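PDB 7AVK: LPXTG cell wall surface protein from Streptococcus gordonii, which probably serves as a cell-wall-attached adhesin, whose tandem SHIRT domains, one of them described here, form a stalk of variable length that projects its binding region. Local coordinates for residues H7-G12 and A24-D29; P14-P19 and T51-W56; S57-D62 and T78-A83. All coordinates share one frame; numbering follows the deposited sequence. Where two conformers were deposited one is given.

Interaction 1 of 3, residues H7-G12 and A24-D29; sequences HEFVSG and ALLPVD
P27 and L26 of the 24-29 loop each lay an aliphatic group over an aromatic face of strand 3-11, H7 and F9 respectively, in CH-pi contacts. P27 CB lies 3.9 Å from the centroid of the H7 ring and 10° off its normal, the proline ring crossing the imidazole at about a right angle. L26 CD1 likewise sits 3.7 Å from the centroid of the F9 ring. With CG of L26 anti to its backbone N (chi1 -169°), the branch reaches back to the strand, where CD1 also touches H7 O.

Apolar contacts widen the F9 site. CE2 of F9 approaches L25 CB at 4.1 Å, while CZ meets P27 CD at 4.0 Å. The face of F9 opposite L26 receives the edge of the W79 indole, so the phenyl ring is sandwiched between L26 and W79.

The polar link is indirect. Water 1 lies in the imidazole plane, 3.0 Å from H7 ND1; it donates to P27 O (2.8 Å) and to D29 OD1 (2.7 Å). NE2 accepts from the backbone N-H of T42.

With both nitrogens engaged and a face under P27, the imidazole is fixed in rotation. It is probably neutral, with its proton on ND1, and feels the D29 carboxylate through the water. No clear direct hydrogen bond joins the segments, so the loop is held by aliphatic-aromatic packing and one bridging water.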
ATOM      1  N   HIS A   7       0.136   5.022   3.017  1.00  8.90           N
ATOM      2  CA  HIS A   7       0.078   3.654   2.560  1.00  8.95           C
ATOM      3  C   HIS A   7       0.503   2.733   3.686  1.00  8.90           C
ATOM      4  O   HIS A   7       1.416   3.058   4.452  1.00  9.57           O
ATOM      5  CB  HIS A   7       0.993   3.439   1.345  1.00  8.87           C
ATOM      6  CG  HIS A   7       0.711   4.392   0.197  1.00  9.13           C
ATOM      7  ND1 HIS A   7       1.134   5.699   0.173  1.00  9.39           N
ATOM      8  CD2 HIS A   7       0.045   4.208  -0.970  1.00  9.45           C
ATOM      9  CE1 HIS A   7       0.742   6.255  -0.971  1.00  9.68           C
ATOM     10  NE2 HIS A   7       0.037   5.384  -1.693  1.00 10.01           N
ATOM     11  N   GLU A   8      -0.098   1.548   3.748  1.00  8.69           N
ATOM     12  CA  GLU A   8       0.300   0.484   4.644  0.73  8.95           C
ATOM     13  C   GLU A   8       0.270  -0.808   3.858  1.00  8.67           C
ATOM     14  O   GLU A   8      -0.646  -1.011   3.057  1.00 10.10           O
ATOM     15  CB  GLU A   8      -0.657   0.397   5.850  0.73  8.97           C
ATOM     16  CG  GLU A   8      -0.269  -0.754   6.814  0.73  9.72           C
ATOM     17  CD  GLU A   8      -1.059  -0.874   8.056  0.73 12.02           C
ATOM     18  OE1 GLU A   8      -2.052  -0.166   8.313  0.73 13.23           O
ATOM     19  OE2 GLU A   8      -0.827  -1.861   8.824  0.73 14.41           O
ATOM     20  N   PHE A   9       1.246  -1.704   4.111  1.00  8.82           N
ATOM     21  CA  PHE A   9       1.220  -3.038   3.551  1.00  8.80           C
ATOM     22  C   PHE A   9       0.877  -4.068   4.621  1.00  8.99           C
ATOM     23  O   PHE A   9       1.316  -3.943   5.755  1.00 10.24           O
ATOM     24  CB  PHE A   9       2.579  -3.424   2.945  1.00  9.18           C
ATOM     25  CG  PHE A   9       2.982  -2.686   1.681  1.00  9.28           C
ATOM     26  CD1 PHE A   9       2.094  -2.089   0.814  1.00  9.66           C
ATOM     27  CD2 PHE A   9       4.329  -2.680   1.332  1.00 10.02           C
ATOM     28  CE1 PHE A   9       2.534  -1.495  -0.364  1.00 10.21           C
ATOM     29  CE2 PHE A   9       4.771  -2.132   0.168  1.00 10.21           C
ATOM     30  CZ  PHE A   9       3.888  -1.552  -0.687  1.00 10.71           C
ATOM     31  N   VAL A  10       0.145  -5.093   4.203  1.00  9.09           N
ATOM     32  CA  VAL A  10      -0.139  -6.277   5.006  1.00  9.65           C
ATOM     33  C   VAL A  10       0.169  -7.513   4.184  1.00  9.27           C
ATOM     34  O   VAL A  10       0.154  -7.501   2.949  1.00  9.83           O
ATOM     35  CB  VAL A  10      -1.610  -6.315   5.483  1.00 10.75           C
ATOM     36  CG1 VAL A  10      -1.903  -5.107   6.398  1.00 11.51           C
ATOM     37  CG2 VAL A  10      -2.592  -6.407   4.362  1.00 11.69           C
ATOM     38  N   SER A  11       0.436  -8.599   4.902  1.00  9.99           N
ATOM     39  CA  SER A  11       0.499  -9.919   4.297  1.00 10.11           C
ATOM     40  C   SER A  11      -0.910 -10.512   4.177  1.00 10.35           C
ATOM     41  O   SER A  11      -1.664 -10.567   5.155  1.00 11.10           O
ATOM     42  CB  SER A  11       1.326 -10.854   5.156  1.00 10.16           C
ATOM     43  OG  SER A  11       1.199 -12.165   4.636  1.00 11.01           O
ATOM     44  N   GLY A  12      -1.247 -10.971   2.985  1.00 10.59           N
ATOM     45  CA  GLY A  12      -2.469 -11.714   2.752  1.00 11.05           C
ATOM     46  C   GLY A  12      -2.352 -13.190   3.025  1.00 11.56           C
ATOM     47  O   GLY A  12      -3.325 -13.918   2.807  1.00 13.71           O
ATOM     48  N   ALA A  24      10.213  -2.209   2.146  1.00  9.76           N
ATOM     49  CA  ALA A  24      10.944  -1.110   1.549  1.00 10.19           C
ATOM     50  C   ALA A  24      10.268  -0.545   0.296  1.00 10.15           C
ATOM     51  O   ALA A  24      10.657   0.539  -0.168  1.00 11.26           O
ATOM     52  CB  ALA A  24      12.347  -1.579   1.200  1.00 11.64           C
ATOM     53  N   LEU A  25       9.296  -1.260  -0.263  1.00  9.70           N
ATOM     54  CA  LEU A  25       8.541  -0.780  -1.404  1.00 10.24           C
ATOM     55  C   LEU A  25       7.355   0.099  -1.013  1.00 10.11           C
ATOM     56  O   LEU A  25       6.608   0.557  -1.878  1.00 10.87           O
ATOM     57  CB  LEU A  25       8.093  -1.963  -2.271  1.00 10.69           C
ATOM     58  CG  LEU A  25       9.223  -2.774  -2.852  1.00 12.36           C
ATOM     59  CD1 LEU A  25       8.691  -4.103  -3.428  1.00 13.59           C
ATOM     60  CD2 LEU A  25       9.995  -1.970  -3.885  1.00 16.16           C
ATOM     61  N   LEU A  26       7.160   0.343   0.285  1.00  9.26           N
ATOM     62  CA  LEU A  26       6.029   1.164   0.720  1.00  8.92           C
ATOM     63  C   LEU A  26       6.163   2.573   0.152  1.00  9.32           C
ATOM     64  O   LEU A  26       7.204   3.229   0.399  1.00  9.64           O
ATOM     65  CB  LEU A  26       5.982   1.219   2.244  1.00  9.03           C
ATOM     66  CG  LEU A  26       4.692   1.825   2.803  1.00  9.18           C
ATOM     67  CD1 LEU A  26       3.524   0.909   2.572  1.00  9.48           C
ATOM     68  CD2 LEU A  26       4.866   2.125   4.286  1.00 10.03           C
ATOM     69  N   PRO A  27       5.177   3.089  -0.556  1.00  9.17           N
ATOM     70  CA  PRO A  27       5.308   4.445  -1.117  1.00  9.47           C
ATOM     71  C   PRO A  27       5.278   5.518  -0.030  1.00  9.17           C
ATOM     72  O   PRO A  27       4.692   5.344   1.047  1.00  9.12           O
ATOM     73  CB  PRO A  27       4.082   4.595  -2.020  1.00  9.98           C
ATOM     74  CG  PRO A  27       3.754   3.175  -2.404  1.00 11.14           C
ATOM     75  CD  PRO A  27       3.999   2.387  -1.124  1.00  9.50           C
ATOM     76  N   VAL A  28       5.841   6.674  -0.380  1.00 10.12           N
ATOM     77  CA  VAL A  28       5.765   7.846   0.463  1.00  9.71           C
ATOM     78  C   VAL A  28       4.328   8.366   0.535  1.00  9.76           C
ATOM     79  O   VAL A  28       3.487   8.092  -0.319  1.00 10.39           O
ATOM     80  CB  VAL A  28       6.751   8.941   0.040  1.00 10.74           C
ATOM     81  CG1 VAL A  28       8.167   8.428   0.022  1.00 11.11           C
ATOM     82  CG2 VAL A  28       6.370   9.571  -1.299  1.00 11.66           C
ATOM     83  N   ASP A  29       4.070   9.173   1.568  1.00  9.76           N
ATOM     84  CA  ASP A  29       2.786   9.817   1.708  1.00  9.77           C
ATOM     85  C   ASP A  29       2.562  10.790   0.562  1.00 10.39           C
ATOM     86  O   ASP A  29       3.485  11.446   0.077  1.00 12.72           O
ATOM     87  CB  ASP A  29       2.721  10.622   3.015  1.00 10.18           C
ATOM     88  CG  ASP A  29       2.916   9.780   4.295  1.00 10.39           C
ATOM     89  OD1 ASP A  29       2.821   8.551   4.257  1.00 10.06           O
ATOM     90  OD2 ASP A  29       3.159  10.437   5.342  1.00 12.52           O
TER
HETATM   91  O   HOH W   1       2.670   6.361   2.611  1.00  9.43           O

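Interaction 2 of 3, residues P14-P19 and T51-W56; sequences PGKELP and TSEGTW. With IS8 (isothiocyanate), chain D.
K16 and the residues after it pack round the indole of W56 from both sides of its plane. Before them, P14 and G15 form the turn beside one isothiocyanate, whose carbon is 3.0 Å from G15 N. G15 has a positive phi (88°), a backbone shape that calls for glycine.

K16 follows with its aliphatic part at the benzo end of the indole, CG 3.6 Å from W56 CZ2. CG is anti to the backbone N (chi1 -164°) and the chain bends at chi2, which lays the methylenes beside the ring and carries the amino end toward the 51-54 turn. There K16 NZ and E53 OE2 are 4.3 Å apart, beyond a salt bridge. NZ also lies by the F81 ring, too close to it for its place, or a cation-pi contact, to be more than doubtful.

The CB of E17 points away, and its backbone carbonyl makes the contact, E17 O lying 3.3 Å from W56 CZ2. L18 sends a methyl over a face of the six-membered ring of W56, CD2 4.0 Å from its centroid and 28° off the normal, thus displaced toward CZ3. P19 CD shares that face, 3.4 Å from W56 NE1 and offset toward the rim, whereas K16 CG comes from the opposite side of the plane.

The turn before W56 is shaped by an ST turn in which T51 OG1 accepts from E53 N (3.3 Å), while T51 CG2 lies at the edge of the indole.

The loop 14-19 runs from strand 3-11 to helix 20-23, with P19 as N-cap residue, and it crosses the start of strand 55-61. L18 also packs on F9 and S11 of strand 3-11, while W56 meets F81 and W79 of strand 73-82.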
ATOM      1  N   PRO A  14      -1.886 -15.950   5.739  1.00 11.13           N
ATOM      2  CA  PRO A  14      -1.908 -16.189   7.191  1.00 11.71           C
ATOM      3  C   PRO A  14      -0.613 -16.822   7.672  1.00 11.73           C
ATOM      4  O   PRO A  14      -0.106 -17.768   7.079  1.00 12.92           O
ATOM      5  CB  PRO A  14      -3.104 -17.111   7.373  1.00 12.21           C
ATOM      6  CG  PRO A  14      -4.030 -16.664   6.261  1.00 12.52           C
ATOM      7  CD  PRO A  14      -3.109 -16.430   5.091  1.00 11.10           C
ATOM      8  N   GLY A  15      -0.117 -16.296   8.762  1.00 12.34           N
ATOM      9  CA  GLY A  15       1.060 -16.837   9.420  1.00 13.01           C
ATOM     10  C   GLY A  15       2.384 -16.284   8.926  1.00 12.11           C
ATOM     11  O   GLY A  15       3.405 -16.514   9.594  1.00 12.94           O
ATOM     12  N   LYS A  16       2.399 -15.586   7.804  1.00 11.49           N
ATOM     13  CA  LYS A  16       3.649 -15.150   7.177  1.00 12.22           C
ATOM     14  C   LYS A  16       3.756 -13.639   7.235  1.00 12.33           C
ATOM     15  O   LYS A  16       2.911 -12.930   6.714  1.00 14.46           O
ATOM     16  CB  LYS A  16       3.716 -15.641   5.717  1.00 15.19           C
ATOM     17  CG  LYS A  16       5.108 -15.576   5.098  1.00 38.38           C
ATOM     18  CD  LYS A  16       5.967 -16.770   5.497  1.00 37.79           C
ATOM     19  CE  LYS A  16       7.377 -16.702   4.895  1.00 40.54           C
ATOM     20  NZ  LYS A  16       7.372 -16.336   3.425  1.00 58.71           N
ATOM     21  N   GLU A  17       4.795 -13.188   7.947  1.00 11.46           N
ATOM     22  CA  GLU A  17       5.070 -11.732   8.042  0.80 12.71           C
ATOM     23  C   GLU A  17       5.846 -11.193   6.798  1.00 10.85           C
ATOM     24  O   GLU A  17       6.646 -11.901   6.082  1.00 12.74           O
ATOM     25  CB  GLU A  17       5.939 -11.423   9.265  0.80 16.95           C
ATOM     26  CG  GLU A  17       5.160 -11.244  10.556  0.80 31.99           C
ATOM     27  CD  GLU A  17       5.965 -10.790  11.767  0.80 40.78           C
ATOM     28  OE1 GLU A  17       7.210 -10.854  11.721  0.80 37.30           O
ATOM     29  OE2 GLU A  17       5.341 -10.373  12.753  0.80 48.32           O
ATOM     30  N   LEU A  18       5.568  -9.950   6.471  1.00 10.99           N
ATOM     31  CA  LEU A  18       6.281  -9.312   5.362  1.00 10.61           C
ATOM     32  C   LEU A  18       7.769  -9.122   5.689  1.00 10.68           C
ATOM     33  O   LEU A  18       8.096  -8.665   6.787  1.00 11.98           O
ATOM     34  CB  LEU A  18       5.720  -7.924   5.063  1.00 11.57           C
ATOM     35  CG  LEU A  18       4.236  -7.886   4.646  1.00 11.33           C
ATOM     36  CD1 LEU A  18       3.845  -6.448   4.439  1.00 13.94           C
ATOM     37  CD2 LEU A  18       4.015  -8.657   3.357  1.00 12.06           C
ATOM     38  N   PRO A  19       8.649  -9.377   4.731  1.00 11.22           N
ATOM     39  CA  PRO A  19      10.079  -9.126   4.947  1.00 11.87           C
ATOM     40  C   PRO A  19      10.414  -7.683   4.598  1.00 10.51           C
ATOM     41  O   PRO A  19       9.676  -6.969   3.910  1.00 10.59           O
ATOM     42  CB  PRO A  19      10.736 -10.069   3.954  1.00 13.26           C
ATOM     43  CG  PRO A  19       9.768 -10.054   2.772  1.00 13.00           C
ATOM     44  CD  PRO A  19       8.389 -10.039   3.441  1.00 11.83           C
ATOM     45  N   THR A  51      12.213 -14.320  -3.074  1.00 23.96           N
ATOM     46  CA  THR A  51      12.993 -14.607  -1.846  1.00 29.25           C
ATOM     47  C   THR A  51      13.534 -16.025  -1.988  1.00 33.58           C
ATOM     48  O   THR A  51      13.155 -16.693  -2.954  1.00 31.85           O
ATOM     49  CB  THR A  51      12.143 -14.446  -0.573  1.00 31.95           C
ATOM     50  OG1 THR A  51      11.206 -15.516  -0.491  1.00 33.90           O
ATOM     51  CG2 THR A  51      11.410 -13.124  -0.527  1.00 31.55           C
ATOM     52  N   SER A  52      14.376 -16.440  -1.044  1.00 39.27           N
ATOM     53  CA  SER A  52      14.884 -17.810  -1.065  1.00 38.02           C
ATOM     54  C   SER A  52      13.757 -18.826  -0.893  1.00 40.66           C
ATOM     55  O   SER A  52      13.853 -19.953  -1.393  1.00 48.13           O
ATOM     56  CB  SER A  52      15.946 -17.996   0.026  1.00 40.44           C
ATOM     57  OG  SER A  52      15.357 -18.017   1.318  1.00 61.54           O
ATOM     58  N   GLU A  53      12.673 -18.440  -0.217  1.00 42.18           N
ATOM     59  CA  GLU A  53      11.573 -19.349   0.080  1.00 39.19           C
ATOM     60  C   GLU A  53      10.437 -19.279  -0.927  1.00 41.07           C
ATOM     61  O   GLU A  53       9.635 -20.220  -0.999  1.00 53.91           O
ATOM     62  CB  GLU A  53      10.997 -19.055   1.466  1.00 51.63           C
ATOM     63  CG  GLU A  53      12.043 -18.925   2.547  1.00 61.63           C
ATOM     64  CD  GLU A  53      12.097 -17.525   3.126  1.00 60.98           C
ATOM     65  OE1 GLU A  53      12.737 -16.656   2.486  1.00 58.86           O
ATOM     66  OE2 GLU A  53      11.503 -17.294   4.210  1.00 73.86           O
ATOM     67  N   GLY A  54      10.376 -18.272  -1.799  1.00 38.63           N
ATOM     68  CA  GLY A  54       9.290 -18.208  -2.786  1.00 37.90           C
ATOM     69  C   GLY A  54       9.091 -16.817  -3.349  1.00 28.74           C
ATOM     70  O   GLY A  54      10.081 -16.120  -3.542  1.00 29.17           O
ATOM     71  N   THR A  55       7.850 -16.432  -3.621  1.00 24.37           N
ATOM     72  CA  THR A  55       7.578 -15.131  -4.231  1.00 22.66           C
ATOM     73  C   THR A  55       6.510 -14.368  -3.448  1.00 18.96           C
ATOM     74  O   THR A  55       5.528 -14.991  -3.038  1.00 21.36           O
ATOM     75  CB  THR A  55       7.087 -15.303  -5.670  1.00 25.87           C
ATOM     76  OG1 THR A  55       8.028 -16.161  -6.308  1.00 33.27           O
ATOM     77  CG2 THR A  55       6.989 -14.001  -6.421  1.00 27.12           C
ATOM     78  N   TRP A  56       6.726 -13.086  -3.220  1.00 15.63           N
ATOM     79  CA  TRP A  56       5.693 -12.171  -2.721  1.00 14.23           C
ATOM     80  C   TRP A  56       5.137 -11.445  -3.942  1.00 14.04           C
ATOM     81  O   TRP A  56       5.926 -10.882  -4.721  1.00 16.18           O
ATOM     82  CB  TRP A  56       6.270 -11.178  -1.735  1.00 13.81           C
ATOM     83  CG  TRP A  56       6.565 -11.765  -0.403  1.00 13.27           C
ATOM     84  CD1 TRP A  56       7.767 -12.202   0.038  1.00 13.81           C
ATOM     85  CD2 TRP A  56       5.635 -11.940   0.681  1.00 12.42           C
ATOM     86  NE1 TRP A  56       7.642 -12.614   1.324  1.00 14.48           N
ATOM     87  CE2 TRP A  56       6.354 -12.473   1.757  1.00 12.64           C
ATOM     88  CE3 TRP A  56       4.268 -11.687   0.848  1.00 12.06           C
ATOM     89  CZ2 TRP A  56       5.757 -12.762   2.982  1.00 12.86           C
ATOM     90  CZ3 TRP A  56       3.680 -11.927   2.072  1.00 12.70           C
ATOM     91  CH2 TRP A  56       4.419 -12.473   3.124  1.00 12.45           C
TER
HETATM   92  S   IS8 D1402      -2.153 -16.698  11.718  1.00 28.08           S
HETATM   93  C   IS8 D1402      -1.893 -15.230  10.995  1.00 38.35           C
HETATM   94  N   IS8 D1402      -1.669 -14.095  10.385  1.00 21.00           N

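Interaction 3 of 3, residues S57-D62 and T78-A83; sequences SFKSYD and TWEFTA. With IS8 (isothiocyanate), chain C.
F58 and W79 meet across two antiparallel strands as a non-hydrogen-bonded pair. One face of the indole takes F58: F58 CB stands 3.8 Å from the centroid of the six-membered ring of W79, only 3° off its normal, and CD1 lies over the rim near NE1. The planes are inclined at 58°, so the rings neither stack nor meet edge-to-face. CG of F58 is anti to the backbone N (chi1 -176°), which swings its phenyl ring along the strand toward Y61. S60 N lies over the centre of one phenyl face, and Y61 CD2 is at its edge. An isothiocyanate nitrogen is also near the phenyl edge, and the ligand sulfur lies in the plane of the Y61 ring at its edge. The ligand is also hydrogen-bonded to Q43 OE1, and T64 adds to the pocket.

S57 N to E80 O (2.9 Å) and E80 N to S57 O (2.8 Å) form a hydrogen-bonded pair. Then the register slips: T78 O accepts from K59 N while T78 N donates to S60 O (3.1 Å), so K59 and S60 lie opposite the one residue T78, a beta bulge.

On the other face of the sheet, the extended K59 chain passes its CD 3.4 Å from E80 OE2, ending in a long salt bridge from NZ at 4.0 Å.

The sheet thus has two chemically different faces here: an aromatic one where the indole packs on F58, and a polar one where the long K59-E80 salt bridge adds to a seam held mainly by backbone bonds.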
ATOM      1  N   SER A  57       3.819 -11.439  -4.096  1.00 14.05           N
ATOM      2  CA  SER A  57       3.161 -10.788  -5.237  1.00 14.58           C
ATOM      3  C   SER A  57       2.219  -9.726  -4.693  1.00 13.29           C
ATOM      4  O   SER A  57       1.440 -10.023  -3.789  1.00 13.70           O
ATOM      5  CB  SER A  57       2.410 -11.777  -6.078  1.00 20.10           C
ATOM      6  OG  SER A  57       3.274 -12.771  -6.575  1.00 37.25           O
ATOM      7  N   PHE A  58       2.253  -8.541  -5.261  1.00 12.66           N
ATOM      8  CA  PHE A  58       1.359  -7.471  -4.825  1.00 12.55           C
ATOM      9  C   PHE A  58       0.000  -7.766  -5.425  1.00 13.03           C
ATOM     10  O   PHE A  58      -0.144  -7.863  -6.665  1.00 16.18           O
ATOM     11  CB  PHE A  58       1.820  -6.099  -5.297  1.00 12.89           C
ATOM     12  CG  PHE A  58       0.940  -5.002  -4.763  1.00 12.06           C
ATOM     13  CD1 PHE A  58       0.848  -4.815  -3.402  1.00 11.67           C
ATOM     14  CD2 PHE A  58       0.219  -4.155  -5.587  1.00 13.94           C
ATOM     15  CE1 PHE A  58       0.062  -3.824  -2.880  1.00 12.28           C
ATOM     16  CE2 PHE A  58      -0.576  -3.156  -5.051  1.00 14.71           C
ATOM     17  CZ  PHE A  58      -0.656  -2.993  -3.693  1.00 12.67           C
ATOM     18  N   LYS A  59      -1.014  -7.922  -4.582  1.00 12.73           N
ATOM     19  CA  LYS A  59      -2.405  -8.160  -5.087  0.55 13.47           C
ATOM     20  C   LYS A  59      -3.138  -6.818  -5.559  1.00 13.69           C
ATOM     21  O   LYS A  59      -3.370  -6.472  -6.791  1.00 17.89           O
ATOM     22  CB  LYS A  59      -3.213  -8.886  -4.005  0.55 15.33           C
ATOM     23  CG  LYS A  59      -4.647  -9.249  -4.359  0.55 24.61           C
ATOM     24  CD  LYS A  59      -5.242 -10.254  -3.396  0.55 26.47           C
ATOM     25  CE  LYS A  59      -6.748 -10.365  -3.495  0.55 25.70           C
ATOM     26  NZ  LYS A  59      -7.257 -11.590  -2.831  0.55 38.07           N
ATOM     27  N   SER A  60      -3.358  -5.957  -4.581  1.00 13.05           N
ATOM     28  CA  SER A  60      -4.075  -4.689  -4.800  1.00 12.28           C
ATOM     29  C   SER A  60      -4.117  -3.916  -3.501  1.00 11.80           C
ATOM     30  O   SER A  60      -3.826  -4.454  -2.438  1.00 11.36           O
ATOM     31  CB  SER A  60      -5.547  -4.927  -5.231  1.00 15.20           C
ATOM     32  OG  SER A  60      -6.172  -5.751  -4.283  1.00 16.37           O
ATOM     33  N   TYR A  61      -4.488  -2.669  -3.632  1.00 11.76           N
ATOM     34  CA  TYR A  61      -4.969  -1.913  -2.513  1.00 10.47           C
ATOM     35  C   TYR A  61      -6.458  -2.197  -2.274  1.00 11.56           C
ATOM     36  O   TYR A  61      -7.198  -2.641  -3.175  1.00 14.35           O
ATOM     37  CB  TYR A  61      -4.762  -0.408  -2.743  1.00 10.90           C
ATOM     38  CG  TYR A  61      -3.277  -0.037  -2.739  1.00 10.49           C
ATOM     39  CD1 TYR A  61      -2.592   0.068  -1.531  1.00 10.19           C
ATOM     40  CD2 TYR A  61      -2.582   0.188  -3.897  1.00 10.34           C
ATOM     41  CE1 TYR A  61      -1.257   0.406  -1.479  1.00 10.08           C
ATOM     42  CE2 TYR A  61      -1.235   0.534  -3.882  1.00  9.96           C
ATOM     43  CZ  TYR A  61      -0.576   0.654  -2.667  1.00  9.48           C
ATOM     44  OH  TYR A  61       0.764   0.968  -2.595  1.00  9.92           O
ATOM     45  N   ASP A  62      -6.901  -1.881  -1.046  1.00 12.00           N
ATOM     46  CA  ASP A  62      -8.271  -2.089  -0.536  0.53 14.82           C
ATOM     47  C   ASP A  62      -9.291  -1.246  -1.275  1.00 13.64           C
ATOM     48  O   ASP A  62     -10.453  -1.585  -1.346  1.00 17.77           O
ATOM     49  CB  ASP A  62      -8.302  -1.738   0.983  0.53 17.29           C
ATOM     50  CG  ASP A  62      -8.117  -0.201   1.318  0.53 14.63           C
ATOM     51  OD1 ASP A  62      -7.178   0.480   0.841  0.53 13.43           O
ATOM     52  OD2 ASP A  62      -9.037   0.341   2.008  0.53 19.37           O
ATOM     53  N   THR A  78      -2.126  -5.382  -0.064  1.00  9.89           N
ATOM     54  CA  THR A  78      -1.962  -6.749   0.349  1.00  9.75           C
ATOM     55  C   THR A  78      -0.964  -7.432  -0.583  1.00  9.96           C
ATOM     56  O   THR A  78      -1.107  -7.323  -1.824  1.00 10.97           O
ATOM     57  CB  THR A  78      -3.298  -7.482   0.283  1.00 11.11           C
ATOM     58  OG1 THR A  78      -4.178  -6.877   1.228  1.00 11.79           O
ATOM     59  CG2 THR A  78      -3.155  -8.947   0.600  1.00 12.55           C
ATOM     60  N   TRP A  79      -0.010  -8.130   0.037  1.00  9.88           N
ATOM     61  CA  TRP A  79       0.982  -8.951  -0.689  1.00 10.16           C
ATOM     62  C   TRP A  79       0.600 -10.389  -0.391  1.00 10.70           C
ATOM     63  O   TRP A  79       0.348 -10.668   0.710  1.00 11.93           O
ATOM     64  CB  TRP A  79       2.395  -8.584  -0.272  1.00 10.16           C
ATOM     65  CG  TRP A  79       2.846  -7.240  -0.732  1.00 10.55           C
ATOM     66  CD1 TRP A  79       2.521  -6.032  -0.195  1.00 10.43           C
ATOM     67  CD2 TRP A  79       3.748  -6.979  -1.820  1.00 10.80           C
ATOM     68  NE1 TRP A  79       3.164  -5.037  -0.877  1.00 11.10           N
ATOM     69  CE2 TRP A  79       3.924  -5.583  -1.875  1.00 10.79           C
ATOM     70  CE3 TRP A  79       4.430  -7.783  -2.735  1.00 11.88           C
ATOM     71  CZ2 TRP A  79       4.740  -4.976  -2.827  1.00 12.08           C
ATOM     72  CZ3 TRP A  79       5.242  -7.188  -3.670  1.00 12.41           C
ATOM     73  CH2 TRP A  79       5.390  -5.803  -3.713  1.00 12.51           C
ATOM     74  N   GLU A  80       0.767 -11.290  -1.329  1.00 12.04           N
ATOM     75  CA  GLU A  80       0.519 -12.731  -1.118  1.00 13.52           C
ATOM     76  C   GLU A  80       1.842 -13.476  -1.260  1.00 13.18           C
ATOM     77  O   GLU A  80       2.543 -13.201  -2.135  1.00 15.20           O
ATOM     78  CB  GLU A  80      -0.485 -13.264  -2.132  1.00 21.58           C
ATOM     79  CG  GLU A  80      -1.804 -12.511  -2.181  1.00 49.68           C
ATOM     80  CD  GLU A  80      -2.751 -12.744  -1.019  1.00 44.34           C
ATOM     81  OE1 GLU A  80      -2.462 -13.606  -0.177  1.00 42.51           O
ATOM     82  OE2 GLU A  80      -3.783 -12.062  -0.971  1.00 28.84           O
ATOM     83  N   PHE A  81       2.100 -14.478  -0.467  1.00 13.41           N
ATOM     84  CA  PHE A  81       3.313 -15.295  -0.531  1.00 15.40           C
ATOM     85  C   PHE A  81       3.002 -16.676  -1.091  1.00 17.80           C
ATOM     86  O   PHE A  81       2.013 -17.300  -0.685  1.00 19.23           O
ATOM     87  CB  PHE A  81       3.912 -15.484   0.866  1.00 15.55           C
ATOM     88  CG  PHE A  81       5.167 -16.270   0.892  1.00 20.80           C
ATOM     89  CD1 PHE A  81       6.358 -15.727   0.413  1.00 22.80           C
ATOM     90  CD2 PHE A  81       5.167 -17.562   1.404  1.00 27.04           C
ATOM     91  CE1 PHE A  81       7.533 -16.456   0.444  1.00 28.26           C
ATOM     92  CE2 PHE A  81       6.356 -18.293   1.453  1.00 30.69           C
ATOM     93  CZ  PHE A  81       7.538 -17.724   0.957  1.00 32.81           C
ATOM     94  N   THR A  82       3.822 -17.140  -2.021  1.00 21.30           N
ATOM     95  CA  THR A  82       3.744 -18.503  -2.532  1.00 28.71           C
ATOM     96  C   THR A  82       5.120 -19.137  -2.410  1.00 33.50           C
ATOM     97  O   THR A  82       6.103 -18.572  -2.888  1.00 31.18           O
ATOM     98  CB  THR A  82       3.292 -18.506  -3.994  1.00 37.00           C
ATOM     99  OG1 THR A  82       4.321 -17.929  -4.801  1.00 60.10           O
ATOM    100  CG2 THR A  82       2.019 -17.709  -4.176  1.00 33.05           C
ATOM    101  N   ALA A  83       5.199 -20.299  -1.772  1.00 41.39           N
ATOM    102  CA  ALA A  83       6.490 -20.887  -1.449  1.00 38.46           C
ATOM    103  C   ALA A  83       7.056 -21.685  -2.619  1.00 38.33           C
ATOM    104  O   ALA A  83       6.322 -22.368  -3.336  1.00 45.53           O
ATOM    105  CB  ALA A  83       6.374 -21.787  -0.223  1.00 38.63           C
TER
HETATM  106  S   IS8 C1401      -5.519  -0.807  -6.361  1.00 23.43           S
HETATM  107  C   IS8 C1401      -4.372  -1.449  -7.135  1.00 16.37           C
HETATM  108  N   IS8 C1401      -3.318  -2.001  -7.613  1.00 31.23           N
HETATM  109  O   HOH W   2      -5.530  -4.653   0.538  1.00 11.51           O

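From the N terminus, strand 3-11 runs first into interaction 1, which folds the loop after helix 20-23 back onto it and closes a loop through that helix. Interaction 2 starts inside this loop, at 14-19, and reaches forward to 51-56, so the two cross along the chain. Interaction 3 follows in series, pairing strand 55-61 with strand 73-82. Backbone bonds from V10 and G12 to W79 join interactions 1 and 3 across neighbouring strands, and T55 to T82 joins 2 and 3. L18 on F9 links 1 and 2. Together the contacts tie the helix-bearing connection to three adjacent strands of the five-stranded mixed sheet of this SHIRT domain.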